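Local coordinates for serine-rich secreted cell wall anchored (LPXTG-motif ) protein (Lactobacillus reuteri ATCC 53608, PDB 5NXK) that probably acts as a surface adhesin, helping this gut bacterium attach to its host through a right-handed beta-solenoid binding region, at residues N129-S134 against V178-A183. Residues are numbered along the deposited sequence; the frame is centred on the assembly and turned at random.
Sequences NTTLNS and VLNNSA
Strands 129-134 and 176-181 pair in parallel on one wall of the beta-solenoid, with Leu132 beside Leu179 and Asn133 beside Asn180. They are neighbouring rungs of one long sheet, although 43 residues separate the two segments. Four backbone bonds join Thr130, Leu132 and Ser134 to Val178 and Asn180. A fifth, from Ser182 N to Ser134 O (2.9 Å), continues the pairing past the end of the second strand.

The side chains alternate between two faces. Leu132 and Leu179 turn to the inner face, where both touch Leu163 of strand 163-164; Leu132 CB lies 4.2 Å from Leu179 CG.

On the other face, Thr131 and Val178 lie side by side. Next to them Asn133 and Asn180 point the same way, their amide planes 27° apart. Asn180 ND2 gives a nearly straight hydrogen bond to Asn133 OD1 (2.9 Å). The acceptor lies in the amide plane of Asn180, while the donor is tilted from the carbonyl plane of Asn133. Asn133 ND2 binds Ala107 O, so this amide links three successive rungs.

At the far end, Ser134 OG is hydrogen-bonded to Gly110 O and Thr184 OG1, and Asn181 ND2 to Asp187 OD1 and Thr184 OG1. With CG anti to its backbone N (chi1 -165°), Asn181 forms an Asx turn: its OD1 accepts from Ala183 N at 2.9 Å.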
loop_
_atom_site.group_PDB
_atom_site.type_symbol
_atom_site.label_atom_id
_atom_site.label_comp_id
_atom_site.label_asym_id
_atom_site.label_seq_id
_atom_site.Cartn_x
_atom_site.Cartn_y
_atom_site.Cartn_z
ATOM N N ASN A 129 7.516 -12.653 3.592
ATOM C CA ASN A 129 8.675 -11.799 3.403
ATOM C C ASN A 129 8.485 -10.931 2.179
ATOM O O ASN A 129 8.789 -11.335 1.061
ATOM C CB ASN A 129 9.949 -12.634 3.308
ATOM C CG ASN A 129 10.214 -13.404 4.583
ATOM O OD1 ASN A 129 10.073 -12.867 5.676
ATOM N ND2 ASN A 129 10.594 -14.665 4.452
ATOM N N THR A 130 7.945 -9.740 2.397
ATOM C CA THR A 130 7.556 -8.894 1.280
ATOM C C THR A 130 8.332 -7.580 1.317
ATOM O O THR A 130 8.440 -6.915 2.364
ATOM C CB THR A 130 6.018 -8.633 1.289
ATOM O OG1 THR A 130 5.328 -9.846 0.970
ATOM C CG2 THR A 130 5.620 -7.558 0.275
ATOM N N THR A 131 8.892 -7.229 0.169
ATOM C CA THR A 131 9.703 -6.039 0.033
ATOM C C THR A 131 9.158 -5.179 -1.086
ATOM O O THR A 131 9.010 -5.627 -2.228
ATOM C CB THR A 131 11.177 -6.390 -0.249
ATOM O OG1 THR A 131 11.664 -7.226 0.806
ATOM C CG2 THR A 131 12.033 -5.126 -0.313
ATOM N N LEU A 132 8.855 -3.939 -0.742
ATOM C CA LEU A 132 8.283 -2.988 -1.676
ATOM C C LEU A 132 9.280 -1.864 -1.944
ATOM O O LEU A 132 9.817 -1.280 -0.997
ATOM C CB LEU A 132 6.976 -2.433 -1.107
ATOM C CG LEU A 132 5.974 -3.496 -0.621
ATOM C CD1 LEU A 132 4.770 -2.817 -0.016
ATOM C CD2 LEU A 132 5.527 -4.399 -1.770
ATOM N N ASN A 133 9.531 -1.555 -3.214
ATOM C CA ASN A 133 10.526 -0.544 -3.545
ATOM C C ASN A 133 9.935 0.594 -4.366
ATOM O O ASN A 133 9.492 0.393 -5.490
ATOM C CB ASN A 133 11.695 -1.185 -4.300
ATOM C CG ASN A 133 12.376 -2.278 -3.492
ATOM O OD1 ASN A 133 13.220 -2.006 -2.632
ATOM N ND2 ASN A 133 11.977 -3.524 -3.736
ATOM N N SER A 134 9.882 1.782 -3.787
ATOM C CA SER A 134 9.465 2.958 -4.535
ATOM C C SER A 134 10.712 3.596 -5.149
ATOM O O SER A 134 11.544 4.152 -4.443
ATOM C CB SER A 134 8.709 3.942 -3.644
ATOM O OG SER A 134 8.308 5.086 -4.377
ATOM N N VAL A 178 9.348 -4.932 4.316
ATOM C CA VAL A 178 10.320 -3.872 4.168
ATOM C C VAL A 178 9.830 -2.934 3.070
ATOM O O VAL A 178 9.365 -3.392 2.037
ATOM C CB VAL A 178 11.716 -4.427 3.800
ATOM C CG1 VAL A 178 12.687 -3.295 3.525
ATOM C CG2 VAL A 178 12.255 -5.337 4.918
ATOM N N LEU A 179 9.874 -1.629 3.303
ATOM C CA LEU A 179 9.571 -0.695 2.232
ATOM C C LEU A 179 10.738 0.267 2.088
ATOM O O LEU A 179 11.079 0.995 3.026
ATOM C CB LEU A 179 8.264 0.050 2.499
ATOM C CG LEU A 179 7.675 0.915 1.378
ATOM C CD1 LEU A 179 6.163 1.102 1.620
ATOM C CD2 LEU A 179 8.376 2.265 1.206
ATOM N N ASN A 180 11.326 0.264 0.895
ATOM C CA ASN A 180 12.462 1.104 0.554
ATOM C C ASN A 180 11.995 2.223 -0.348
ATOM O O ASN A 180 11.405 1.969 -1.383
ATOM C CB ASN A 180 13.545 0.274 -0.134
ATOM C CG ASN A 180 14.035 -0.870 0.736
ATOM O OD1 ASN A 180 14.406 -0.663 1.894
ATOM N ND2 ASN A 180 14.005 -2.088 0.199
ATOM N N ASN A 181 12.208 3.467 0.047
ATOM C CA ASN A 181 11.672 4.561 -0.749
ATOM C C ASN A 181 12.775 5.526 -1.161
ATOM O O ASN A 181 13.409 6.172 -0.322
ATOM C CB ASN A 181 10.565 5.294 0.027
ATOM C CG ASN A 181 9.713 6.194 -0.863
ATOM O OD1 ASN A 181 10.094 6.535 -1.977
ATOM N ND2 ASN A 181 8.542 6.576 -0.362
ATOM N N SER A 182 13.006 5.610 -2.463
ATOM C CA SER A 182 13.939 6.585 -2.998
ATOM C C SER A 182 13.268 7.394 -4.105
ATOM O O SER A 182 13.936 7.903 -4.995
ATOM C CB SER A 182 15.204 5.889 -3.516
ATOM O OG SER A 182 14.872 4.901 -4.480
ATOM N N ALA A 183 11.942 7.508 -4.046
ATOM C CA ALA A 183 11.199 8.075 -5.168
ATOM C C ALA A 183 10.044 8.986 -4.772
ATOM O O ALA A 183 9.720 9.929 -5.499
ATOM C CB ALA A 183 10.659 6.949 -6.034
HETATM O O HOH W 1 14.333 2.695 -3.161
#